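PDB 5FP1: tonb-dependent siderophore receptor from Acinetobacter baumannii, which probably takes up iron across the outer membrane by binding ferric siderophores, and may bind ferric enterobactin with micromolar affinity. Local coordinates for residues S106-M111 with Q265-H270; V468-G473 with T486-S491; T579-I584 with T630-L635. One frame throughout, in Å; residues are numbered along the deposited sequence.

Contact 1: S106-M111 with Q265-H270; sequences SQNREM and QKQENH
The CA atoms of Gln-107 and Gln-267 come closest, 7.0 Å apart, where the plug loop 106-108 runs at 100° to strand 265-269 of the barrel. Gln-267, its chain extended beyond CG, puts OE1 on the backbone N of Asn-108 at 2.9 Å. The bond is nearly straight (166°) and lies in the carbonyl plane, on a lone pair. The same OE1 accepts a second hydrogen bond, from a water 2.7 Å away that also donates to Asn-108 O. The side chains of Asn-108 and Gln-267 cross at about a right angle, yet their amide planes are roughly parallel, with Asn-108 ND2 and Gln-267 NE2 3.6 Å apart. Beside them, the amide of Gln-107 stacks on that of Asn-269, with planes 26° apart. Asn-269 OD1 is held by Ser-295 of the next strand, and its ND2 reaches Ser-106 O through a water. A third water joins Asn-108 ND2 to Gln-265 OE1, while Gln-265 NE2 bonds to Asn-81 and Asn-297. Plug and barrel thus meet through amides and waters, with one direct hydrogen bond between the segments. Such a polar, hydrated interface is consistent with a plug that must rearrange during TonB-dependent transport.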
loop_
_atom_site.group_PDB
_atom_site.type_symbol
_atom_site.label_atom_id
_atom_site.label_comp_id
_atom_site.label_asym_id
_atom_site.label_seq_id
_atom_site.Cartn_x
_atom_site.Cartn_y
_atom_site.Cartn_z
ATOM N N SER A 106 7.168 -6.229 4.314
ATOM C CA SER A 106 7.515 -5.333 3.221
ATOM C C SER A 106 7.649 -6.085 1.891
ATOM O O SER A 106 8.405 -7.067 1.764
ATOM C CB SER A 106 8.780 -4.576 3.511
ATOM O OG SER A 106 9.015 -3.603 2.502
ATOM N N GLN A 107 6.923 -5.577 0.911
ATOM C CA GLN A 107 6.869 -6.156 -0.430
ATOM C C GLN A 107 6.537 -5.059 -1.427
ATOM O O GLN A 107 5.911 -4.042 -1.079
ATOM C CB GLN A 107 5.727 -7.185 -0.523
ATOM C CG GLN A 107 5.745 -8.281 0.508
ATOM C CD GLN A 107 4.418 -9.026 0.621
ATOM O OE1 GLN A 107 3.912 -9.313 1.734
ATOM N NE2 GLN A 107 3.892 -9.406 -0.504
ATOM N N ASN A 108 6.928 -5.276 -2.678
ATOM C CA ASN A 108 6.432 -4.494 -3.814
ATOM C C ASN A 108 5.367 -5.357 -4.502
ATOM O O ASN A 108 5.696 -6.259 -5.278
ATOM C CB ASN A 108 7.587 -4.179 -4.764
ATOM C CG ASN A 108 8.724 -3.426 -4.073
ATOM O OD1 ASN A 108 8.495 -2.536 -3.288
ATOM N ND2 ASN A 108 9.948 -3.774 -4.397
ATOM N N ARG A 109 4.106 -5.160 -4.136
ATOM C CA ARG A 109 3.065 -6.112 -4.527
ATOM C C ARG A 109 2.717 -5.981 -6.014
ATOM O O ARG A 109 2.676 -4.862 -6.548
ATOM C CB ARG A 109 1.829 -5.919 -3.669
ATOM C CG ARG A 109 2.081 -6.291 -2.214
ATOM C CD ARG A 109 1.039 -5.726 -1.269
ATOM N NE ARG A 109 1.319 -6.065 0.127
ATOM C CZ ARG A 109 2.258 -5.508 0.873
ATOM N NH1 ARG A 109 3.015 -4.527 0.383
ATOM N NH2 ARG A 109 2.437 -5.932 2.120
ATOM N N GLU A 110 2.492 -7.134 -6.645
ATOM C CA GLU A 110 2.110 -7.237 -8.055
ATOM C C GLU A 110 0.611 -7.250 -8.259
ATOM O O GLU A 110 -0.162 -7.593 -7.346
ATOM C CB GLU A 110 2.648 -8.541 -8.674
ATOM C CG GLU A 110 3.745 -8.345 -9.714
ATOM C CD GLU A 110 3.228 -8.111 -11.134
ATOM O OE1 GLU A 110 2.042 -8.368 -11.381
ATOM O OE2 GLU A 110 4.024 -7.665 -12.011
ATOM N N MET A 111 0.209 -6.959 -9.487
ATOM C CA MET A 111 -1.219 -6.982 -9.828
ATOM C C MET A 111 -1.661 -8.239 -10.594
ATOM O O MET A 111 -2.850 -8.378 -10.859
ATOM C CB MET A 111 -1.576 -5.750 -10.650
ATOM C CG MET A 111 -1.417 -4.425 -9.900
ATOM S SD MET A 111 -2.493 -4.298 -8.458
ATOM C CE MET A 111 -4.059 -4.111 -9.300
ATOM N N GLN A 265 17.992 -6.021 -5.015
ATOM C CA GLN A 265 16.875 -6.372 -4.158
ATOM C C GLN A 265 16.227 -7.619 -4.671
ATOM O O GLN A 265 15.885 -7.719 -5.849
ATOM C CB GLN A 265 15.846 -5.233 -4.083
ATOM C CG GLN A 265 14.621 -5.534 -3.208
ATOM C CD GLN A 265 14.002 -4.265 -2.622
ATOM O OE1 GLN A 265 14.026 -3.202 -3.252
ATOM N NE2 GLN A 265 13.475 -4.365 -1.382
ATOM N N LYS A 266 16.042 -8.554 -3.764
ATOM C CA LYS A 266 15.395 -9.812 -4.065
ATOM C C LYS A 266 14.291 -10.078 -3.047
ATOM O O LYS A 266 14.528 -10.141 -1.837
ATOM C CB LYS A 266 16.427 -10.941 -3.994
ATOM C CG LYS A 266 17.514 -10.839 -5.059
ATOM C CD LYS A 266 18.741 -11.674 -4.693
ATOM C CE LYS A 266 19.761 -11.638 -5.821
ATOM N NZ LYS A 266 20.909 -12.551 -5.556
ATOM N N GLN A 267 13.067 -10.166 -3.542
ATOM C CA GLN A 267 11.937 -10.484 -2.704
ATOM C C GLN A 267 11.417 -11.845 -3.111
ATOM O O GLN A 267 11.407 -12.203 -4.298
ATOM C CB GLN A 267 10.850 -9.412 -2.864
ATOM C CG GLN A 267 11.341 -8.008 -2.529
ATOM C CD GLN A 267 10.238 -6.980 -2.418
ATOM O OE1 GLN A 267 9.194 -7.083 -3.058
ATOM N NE2 GLN A 267 10.466 -5.976 -1.599
ATOM N N GLU A 268 10.888 -12.557 -2.137
ATOM C CA GLU A 268 10.268 -13.847 -2.401
ATOM C C GLU A 268 9.104 -14.057 -1.456
ATOM O O GLU A 268 9.265 -14.000 -0.248
ATOM C CB GLU A 268 11.286 -14.980 -2.228
ATOM C CG GLU A 268 10.708 -16.341 -2.590
ATOM C CD GLU A 268 11.712 -17.485 -2.412
ATOM O OE1 GLU A 268 12.938 -17.242 -2.363
ATOM O OE2 GLU A 268 11.272 -18.640 -2.322
ATOM N N ASN A 269 7.928 -14.268 -2.032
ATOM C CA ASN A 269 6.708 -14.390 -1.275
ATOM C C ASN A 269 5.919 -15.627 -1.675
ATOM O O ASN A 269 5.721 -15.863 -2.864
ATOM C CB ASN A 269 5.868 -13.147 -1.440
ATOM C CG ASN A 269 6.406 -11.990 -0.607
ATOM O OD1 ASN A 269 6.133 -11.877 0.591
ATOM N ND2 ASN A 269 7.252 -11.196 -1.222
ATOM N N HIS A 270 5.464 -16.356 -0.655
ATOM C CA HIS A 270 4.608 -17.527 -0.825
ATOM C C HIS A 270 3.423 -17.341 0.074
ATOM O O HIS A 270 3.588 -16.960 1.247
ATOM C CB HIS A 270 5.328 -18.795 -0.360
ATOM C CG HIS A 270 6.596 -19.099 -1.077
ATOM N ND1 HIS A 270 6.682 -20.084 -2.042
ATOM C CD2 HIS A 270 7.849 -18.592 -0.944
ATOM C CE1 HIS A 270 7.925 -20.153 -2.485
ATOM N NE2 HIS A 270 8.650 -19.252 -1.844
HETATM O O HOH W 1 9.163 -9.245 0.118
HETATM O O HOH W 2 7.351 -8.609 -4.301
HETATM O O HOH W 3 11.678 -1.600 -3.516
#

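Contact 2: V468-G473 with T486-S491; sequences VTYQAG and TSYATS. With C8E ((hydroxyethyloxy)tri(ethyloxy)octane), chain C; C8E ((hydroxyethyloxy)tri(ethyloxy)octane), chain E.
Thr-490 OG1 is gripped by a backbone N-H of the neighbouring strand and by a water. Tyr-470 N donates to Thr-490 OG1 at 3.0 Å, with an angle of 164°. The water, 2.8 Å from Thr-490 OG1, carries the link on to Val-468 O. The hydroxyl sits between the backbone N and the carbonyl carbon of its own residue (chi1 64°), which turns it to strand 468-473. The side chain therefore replaces a main-chain acceptor at this pair. Thr-490 N donates to Tyr-470 O at 3.0 Å, and a second water donates to both Tyr-470 O and Thr-490 O, at 2.9 and 2.7 Å. Further along, Ala-472 and Tyr-488 form a hydrogen-bonded antiparallel pair, and Gln-471 with Ala-489 a non-hydrogen-bonded one. These are the two arms of a beta hairpin in the wall of the TonB-dependent receptor barrel. Gln-471, Ser-487, Ala-489 and Ser-491 face the plug: Ser-491 OG bonds to Gly-131 O, and Ser-487 OG to Pro-41 O. On the other face, Val-468 CG2 packs 3.9 Å from C14 of the chain E detergent, and a further detergent molecule touches both tyrosines. Thr-490 CG2 sits over one face of the Tyr-470 ring, 4.1 Å from its centroid. The Tyr-470 and Tyr-488 rings meet obliquely, with planes at 48°. Tyr-470 OH comes to the edge of the Tyr-488 ring, 3.3 Å from CE2, while Tyr-488 OH bonds to Gln-521.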
loop_
_atom_site.group_PDB
_atom_site.type_symbol
_atom_site.label_atom_id
_atom_site.label_comp_id
_atom_site.label_asym_id
_atom_site.label_seq_id
_atom_site.Cartn_x
_atom_site.Cartn_y
_atom_site.Cartn_z
ATOM N N VAL A 468 -10.238 -2.364 22.768
ATOM C CA VAL A 468 -11.537 -2.540 22.149
ATOM C C VAL A 468 -11.718 -1.407 21.171
ATOM O O VAL A 468 -11.448 -0.252 21.510
ATOM C CB VAL A 468 -12.650 -2.476 23.226
ATOM C CG1 VAL A 468 -14.044 -2.468 22.595
ATOM C CG2 VAL A 468 -12.483 -3.645 24.180
ATOM N N THR A 469 -12.164 -1.727 19.964
ATOM C CA THR A 469 -12.448 -0.696 18.993
ATOM C C THR A 469 -13.866 -0.872 18.468
ATOM O O THR A 469 -14.493 -1.948 18.622
ATOM C CB THR A 469 -11.448 -0.717 17.819
ATOM O OG1 THR A 469 -11.437 -2.006 17.210
ATOM C CG2 THR A 469 -10.078 -0.409 18.327
ATOM N N TYR A 470 -14.398 0.190 17.882
ATOM C CA TYR A 470 -15.759 0.109 17.400
ATOM C C TYR A 470 -16.113 1.020 16.262
ATOM O O TYR A 470 -15.327 1.854 15.821
ATOM C CB TYR A 470 -16.717 0.307 18.579
ATOM C CG TYR A 470 -16.622 1.658 19.246
ATOM C CD1 TYR A 470 -15.702 1.892 20.270
ATOM C CD2 TYR A 470 -17.490 2.680 18.901
ATOM C CE1 TYR A 470 -15.627 3.136 20.890
ATOM C CE2 TYR A 470 -17.435 3.922 19.530
ATOM C CZ TYR A 470 -16.496 4.150 20.514
ATOM O OH TYR A 470 -16.449 5.394 21.131
ATOM N N GLN A 471 -17.325 0.825 15.761
ATOM C CA GLN A 471 -17.880 1.676 14.755
ATOM C C GLN A 471 -19.379 1.777 14.977
ATOM O O GLN A 471 -20.018 0.810 15.401
ATOM C CB GLN A 471 -17.582 1.166 13.340
ATOM C CG GLN A 471 -18.355 -0.027 12.852
ATOM C CD GLN A 471 -17.797 -0.584 11.532
ATOM O OE1 GLN A 471 -16.588 -0.699 11.362
ATOM N NE2 GLN A 471 -18.679 -0.929 10.605
ATOM N N ALA A 472 -19.925 2.947 14.679
ATOM C CA ALA A 472 -21.359 3.175 14.744
ATOM C C ALA A 472 -21.729 4.141 13.650
ATOM O O ALA A 472 -21.088 5.192 13.489
ATOM C CB ALA A 472 -21.736 3.762 16.107
ATOM N N GLY A 473 -22.763 3.814 12.889
ATOM C CA GLY A 473 -23.227 4.732 11.875
ATOM C C GLY A 473 -24.730 4.618 11.659
ATOM O O GLY A 473 -25.328 3.578 11.931
ATOM N N THR A 486 -24.050 9.474 8.807
ATOM C CA THR A 486 -23.099 9.956 9.807
ATOM C C THR A 486 -22.480 8.721 10.429
ATOM O O THR A 486 -23.198 7.773 10.746
ATOM C CB THR A 486 -23.815 10.714 10.952
ATOM O OG1 THR A 486 -24.659 11.729 10.407
ATOM C CG2 THR A 486 -22.797 11.343 11.894
ATOM N N SER A 487 -21.170 8.735 10.662
ATOM C CA SER A 487 -20.545 7.610 11.339
ATOM C C SER A 487 -19.346 7.988 12.168
ATOM O O SER A 487 -18.724 9.024 11.976
ATOM C CB SER A 487 -20.176 6.508 10.334
ATOM O OG SER A 487 -19.112 6.930 9.505
ATOM N N TYR A 488 -19.054 7.120 13.111
ATOM C CA TYR A 488 -17.920 7.265 13.989
ATOM C C TYR A 488 -17.211 5.918 14.105
ATOM O O TYR A 488 -17.843 4.885 14.293
ATOM C CB TYR A 488 -18.381 7.744 15.362
ATOM C CG TYR A 488 -17.268 7.883 16.359
ATOM C CD1 TYR A 488 -16.397 8.953 16.319
ATOM C CD2 TYR A 488 -17.059 6.903 17.311
ATOM C CE1 TYR A 488 -15.359 9.066 17.240
ATOM C CE2 TYR A 488 -16.032 7.004 18.228
ATOM C CZ TYR A 488 -15.185 8.084 18.186
ATOM O OH TYR A 488 -14.155 8.153 19.112
ATOM N N ALA A 489 -15.888 5.930 14.041
ATOM C CA ALA A 489 -15.111 4.671 14.127
ATOM C C ALA A 489 -13.772 4.948 14.767
ATOM O O ALA A 489 -13.208 6.053 14.608
ATOM C CB ALA A 489 -14.928 4.059 12.741
ATOM N N THR A 490 -13.283 3.970 15.524
ATOM C CA THR A 490 -12.032 4.134 16.228
ATOM C C THR A 490 -10.936 3.224 15.671
ATOM O O THR A 490 -11.188 2.265 14.915
ATOM C CB THR A 490 -12.173 3.869 17.747
ATOM O OG1 THR A 490 -12.529 2.496 17.999
ATOM C CG2 THR A 490 -13.216 4.803 18.369
ATOM N N SER A 491 -9.717 3.528 16.098
ATOM C CA SER A 491 -8.559 2.718 15.786
ATOM C C SER A 491 -7.589 2.745 16.952
ATOM O O SER A 491 -7.522 3.719 17.685
ATOM C CB SER A 491 -7.893 3.253 14.519
ATOM O OG SER A 491 -6.552 2.784 14.388
HETATM C C1 C8E C . -26.782 11.679 13.811
HETATM C C2 C8E C . -27.985 11.159 13.054
HETATM C C3 C8E C . -27.541 10.554 11.741
HETATM C C4 C8E C . -28.589 10.702 10.675
HETATM C C5 C8E C . -28.090 10.279 9.314
HETATM C C6 C8E C . -26.971 11.165 8.821
HETATM C C7 C8E C . -27.469 12.382 8.111
HETATM C C8 C8E C . -26.410 13.473 8.161
HETATM O O9 C8E C . -26.585 14.149 9.409
HETATM C C10 C8E C . -25.437 14.878 9.859
HETATM C C11 C8E C . -25.322 16.190 9.105
HETATM O O12 C8E C . -25.328 15.937 7.706
HETATM C C13 C8E C . -25.236 17.164 6.977
HETATM C C14 C8E C . -25.172 16.877 5.484
HETATM O O15 C8E C . -26.481 16.890 4.913
HETATM C C16 C8E C . -26.737 18.093 4.180
HETATM C C17 C8E C . -27.779 17.840 3.103
HETATM O O18 C8E C . -27.536 16.554 2.542
HETATM C C1 C8E E . -16.943 -8.515 20.786
HETATM C C2 C8E E . -15.985 -7.976 21.826
HETATM C C3 C8E E . -16.731 -7.654 23.108
HETATM C C4 C8E E . -16.120 -6.478 23.868
HETATM C C5 C8E E . -15.219 -6.947 25.006
HETATM C C6 C8E E . -15.196 -5.954 26.166
HETATM C C7 C8E E . -14.179 -6.375 27.227
HETATM C C8 C8E E . -13.327 -5.205 27.721
HETATM O O9 C8E E . -11.938 -5.522 27.578
HETATM C C10 C8E E . -11.079 -4.552 28.190
HETATM C C11 C8E E . -10.038 -4.064 27.179
HETATM O O12 C8E E . -9.339 -2.893 27.625
HETATM C C13 C8E E . -10.176 -1.853 28.142
HETATM C C14 C8E E . -11.280 -1.483 27.152
HETATM O O15 C8E E . -12.250 -0.634 27.770
HETATM C C16 C8E E . -13.332 -1.350 28.363
HETATM C C17 C8E E . -14.631 -0.970 27.666
HETATM O O18 C8E E . -15.581 -2.021 27.831
HETATM C C19 C8E E . -16.464 -2.091 26.715
HETATM C C20 C8E E . -17.531 -3.149 26.960
HETATM O O21 C8E E . -18.170 -3.454 25.715
HETATM O O HOH W 4 -11.493 2.284 20.544
HETATM O O HOH W 5 -13.331 0.928 13.921
#

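Contact 3: T579-I584 with T630-L635; sequences TDKWNI and TTYKVL
Trp-582 packs against Tyr-632 and reaches past Thr-631 to Thr-630. Its CB lies 3.6 Å from Tyr-632 CD2, and CG is also close to that atom. The five-membered ring of Trp-582 and the Tyr-632 ring meet obliquely, with planes at 54°. With CG anti to the backbone N (chi1 -174°), the indole is carried along the neighbouring strand. CD1 meets Thr-631 O at the ring edge. The next atom, NE1, donates to Thr-630 OG1 at 2.7 Å. The bond is bent (138°), although the hydroxyl lies near the indole plane, which helps fix the rotation of the ring. Thr-630 OG1 in turn donates to Asn-583 O at 2.6 Å, so one hydroxyl links indole and backbone. Asn-583 O also accepts from Thr-631 N, which comes from above the carbonyl plane. Asn-583 N donates to Thr-631 O, making these two a hydrogen-bonded pair flanked by the non-hydrogen-bonded pairs Trp-582 with Tyr-632 and Ile-584 with Thr-630. On the other face of the sheet, Asn-583 and Thr-631 bring their side chains together. A water bridges Asn-583 ND2 and Thr-631 OG1, and another joins Thr-631 OG1 to Lys-581 O. Lys-581 CB lies over a face of the Tyr-632 ring, 4.2 Å from its centroid. Lys-581 O takes the N-H of Lys-633 on a lone pair. Thr-579 OG1 accepts from Lys-581 N in an ST turn, just ahead of strand 582-597. Lys-633 centres an inverse gamma turn. The whole is a pair of adjacent antiparallel strands at one end of a TonB-dependent receptor barrel, with tryptophan and tyrosine on its surface.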
loop_
_atom_site.group_PDB
_atom_site.type_symbol
_atom_site.label_atom_id
_atom_site.label_comp_id
_atom_site.label_asym_id
_atom_site.label_seq_id
_atom_site.Cartn_x
_atom_site.Cartn_y
_atom_site.Cartn_z
ATOM N N THR A 579 -22.634 7.092 -20.738
ATOM C CA THR A 579 -23.491 6.580 -21.805
ATOM C C THR A 579 -23.017 5.182 -22.106
ATOM O O THR A 579 -22.103 4.670 -21.444
ATOM C CB THR A 579 -23.390 7.405 -23.106
ATOM O OG1 THR A 579 -22.082 7.271 -23.684
ATOM C CG2 THR A 579 -23.666 8.858 -22.846
ATOM N N ASP A 580 -23.588 4.555 -23.123
ATOM C CA ASP A 580 -23.189 3.192 -23.420
ATOM C C ASP A 580 -21.883 3.185 -24.208
ATOM O O ASP A 580 -21.360 2.125 -24.514
ATOM C CB ASP A 580 -24.293 2.402 -24.136
ATOM C CG ASP A 580 -24.598 2.927 -25.527
ATOM O OD1 ASP A 580 -24.062 3.989 -25.928
ATOM O OD2 ASP A 580 -25.392 2.263 -26.225
ATOM N N LYS A 581 -21.351 4.366 -24.503
ATOM C CA LYS A 581 -20.020 4.489 -25.116
ATOM C C LYS A 581 -18.949 5.170 -24.226
ATOM O O LYS A 581 -17.754 5.119 -24.535
ATOM C CB LYS A 581 -20.134 5.296 -26.403
ATOM C CG LYS A 581 -21.077 4.651 -27.408
ATOM C CD LYS A 581 -21.064 5.369 -28.734
ATOM C CE LYS A 581 -21.989 4.652 -29.705
ATOM N NZ LYS A 581 -22.227 5.478 -30.913
ATOM N N TRP A 582 -19.387 5.842 -23.172
ATOM C CA TRP A 582 -18.524 6.727 -22.391
ATOM C C TRP A 582 -18.498 6.330 -20.897
ATOM O O TRP A 582 -19.541 6.313 -20.224
ATOM C CB TRP A 582 -19.042 8.137 -22.550
ATOM C CG TRP A 582 -18.211 9.186 -21.938
ATOM C CD1 TRP A 582 -16.920 9.069 -21.495
ATOM C CD2 TRP A 582 -18.591 10.543 -21.715
ATOM N NE1 TRP A 582 -16.488 10.268 -20.994
ATOM C CE2 TRP A 582 -17.489 11.194 -21.124
ATOM C CE3 TRP A 582 -19.761 11.275 -21.953
ATOM C CZ2 TRP A 582 -17.514 12.538 -20.775
ATOM C CZ3 TRP A 582 -19.785 12.613 -21.602
ATOM C CH2 TRP A 582 -18.671 13.229 -21.015
ATOM N N ASN A 583 -17.321 5.980 -20.384
ATOM C CA ASN A 583 -17.217 5.640 -18.959
ATOM C C ASN A 583 -16.223 6.513 -18.213
ATOM O O ASN A 583 -15.456 7.282 -18.827
ATOM C CB ASN A 583 -16.971 4.160 -18.732
ATOM C CG ASN A 583 -15.657 3.692 -19.275
ATOM O OD1 ASN A 583 -14.862 4.482 -19.812
ATOM N ND2 ASN A 583 -15.417 2.384 -19.164
ATOM N N ILE A 584 -16.295 6.459 -16.884
ATOM C CA ILE A 584 -15.507 7.382 -16.083
ATOM C C ILE A 584 -15.173 6.799 -14.707
ATOM O O ILE A 584 -15.968 6.060 -14.111
ATOM C CB ILE A 584 -16.231 8.733 -15.936
ATOM C CG1 ILE A 584 -15.280 9.810 -15.419
ATOM C CG2 ILE A 584 -17.459 8.593 -15.063
ATOM C CD1 ILE A 584 -15.888 11.185 -15.313
ATOM N N THR A 630 -11.055 8.306 -18.171
ATOM C CA THR A 630 -12.258 8.226 -18.964
ATOM C C THR A 630 -11.990 7.589 -20.325
ATOM O O THR A 630 -10.917 7.783 -20.912
ATOM C CB THR A 630 -12.932 9.606 -19.081
ATOM O OG1 THR A 630 -14.227 9.445 -19.683
ATOM C CG2 THR A 630 -12.089 10.594 -19.857
ATOM N N THR A 631 -12.936 6.766 -20.782
ATOM C CA THR A 631 -12.807 6.109 -22.074
ATOM C C THR A 631 -14.071 6.268 -22.913
ATOM O O THR A 631 -15.180 6.443 -22.383
ATOM C CB THR A 631 -12.445 4.615 -21.980
ATOM O OG1 THR A 631 -13.595 3.844 -21.639
ATOM C CG2 THR A 631 -11.325 4.377 -20.927
ATOM N N TYR A 632 -13.863 6.200 -24.225
ATOM C CA TYR A 632 -14.930 6.410 -25.202
ATOM C C TYR A 632 -14.828 5.399 -26.344
ATOM O O TYR A 632 -13.747 5.108 -26.856
ATOM C CB TYR A 632 -14.916 7.850 -25.723
ATOM C CG TYR A 632 -16.236 8.217 -26.364
ATOM C CD1 TYR A 632 -16.492 7.896 -27.695
ATOM C CD2 TYR A 632 -17.242 8.822 -25.630
ATOM C CE1 TYR A 632 -17.711 8.191 -28.277
ATOM C CE2 TYR A 632 -18.458 9.123 -26.205
ATOM C CZ TYR A 632 -18.687 8.806 -27.531
ATOM O OH TYR A 632 -19.902 9.095 -28.106
ATOM N N LYS A 633 -15.969 4.829 -26.715
ATOM C CA LYS A 633 -16.018 3.861 -27.803
ATOM C C LYS A 633 -16.150 4.640 -29.103
ATOM O O LYS A 633 -17.269 4.883 -29.561
ATOM C CB LYS A 633 -17.217 2.934 -27.629
ATOM C CG LYS A 633 -16.896 1.602 -26.988
ATOM C CD LYS A 633 -16.149 0.712 -27.971
ATOM C CE LYS A 633 -16.396 -0.759 -27.688
ATOM N NZ LYS A 633 -15.444 -1.617 -28.443
ATOM N N VAL A 634 -15.022 5.070 -29.665
ATOM C CA VAL A 634 -15.055 5.902 -30.863
ATOM C C VAL A 634 -15.539 5.095 -32.072
ATOM O O VAL A 634 -16.224 5.628 -32.924
ATOM C CB VAL A 634 -13.705 6.575 -31.193
ATOM C CG1 VAL A 634 -13.178 7.367 -30.002
ATOM C CG2 VAL A 634 -12.687 5.565 -31.672
ATOM N N LEU A 635 -15.192 3.819 -32.141
ATOM C CA LEU A 635 -15.779 2.929 -33.140
ATOM C C LEU A 635 -16.155 1.682 -32.400
ATOM O O LEU A 635 -15.703 1.476 -31.276
ATOM C CB LEU A 635 -14.777 2.586 -34.241
ATOM C CG LEU A 635 -14.232 3.756 -35.059
ATOM C CD1 LEU A 635 -12.935 3.358 -35.743
ATOM C CD2 LEU A 635 -15.261 4.225 -36.075
HETATM O O HOH W 6 -22.047 8.526 -25.930
HETATM O O HOH W 7 -15.683 3.492 -23.440
HETATM O O HOH W 8 -12.976 1.336 -20.263
#

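From the N terminus, the chain first builds the plug, whose loop after strand 101-102 supplies residues 106-111. Contact 1 closes when strand 264-279 passes that loop, 154 residues later, and it ties plug to barrel wall. Contact 2 then joins the two arms of one hairpin, a short closure of 13 residues. Contact 3 follows, pairing strands 582-597 and 624-635, which are neighbours in the barrel, with 45 residues between the two segments, including the rest of both strands. The three lie in series; none nests in or crosses another. Their centres are 33 to 39 Å apart, and none touches another. Contacts 2 and 3 join neighbouring wall strands.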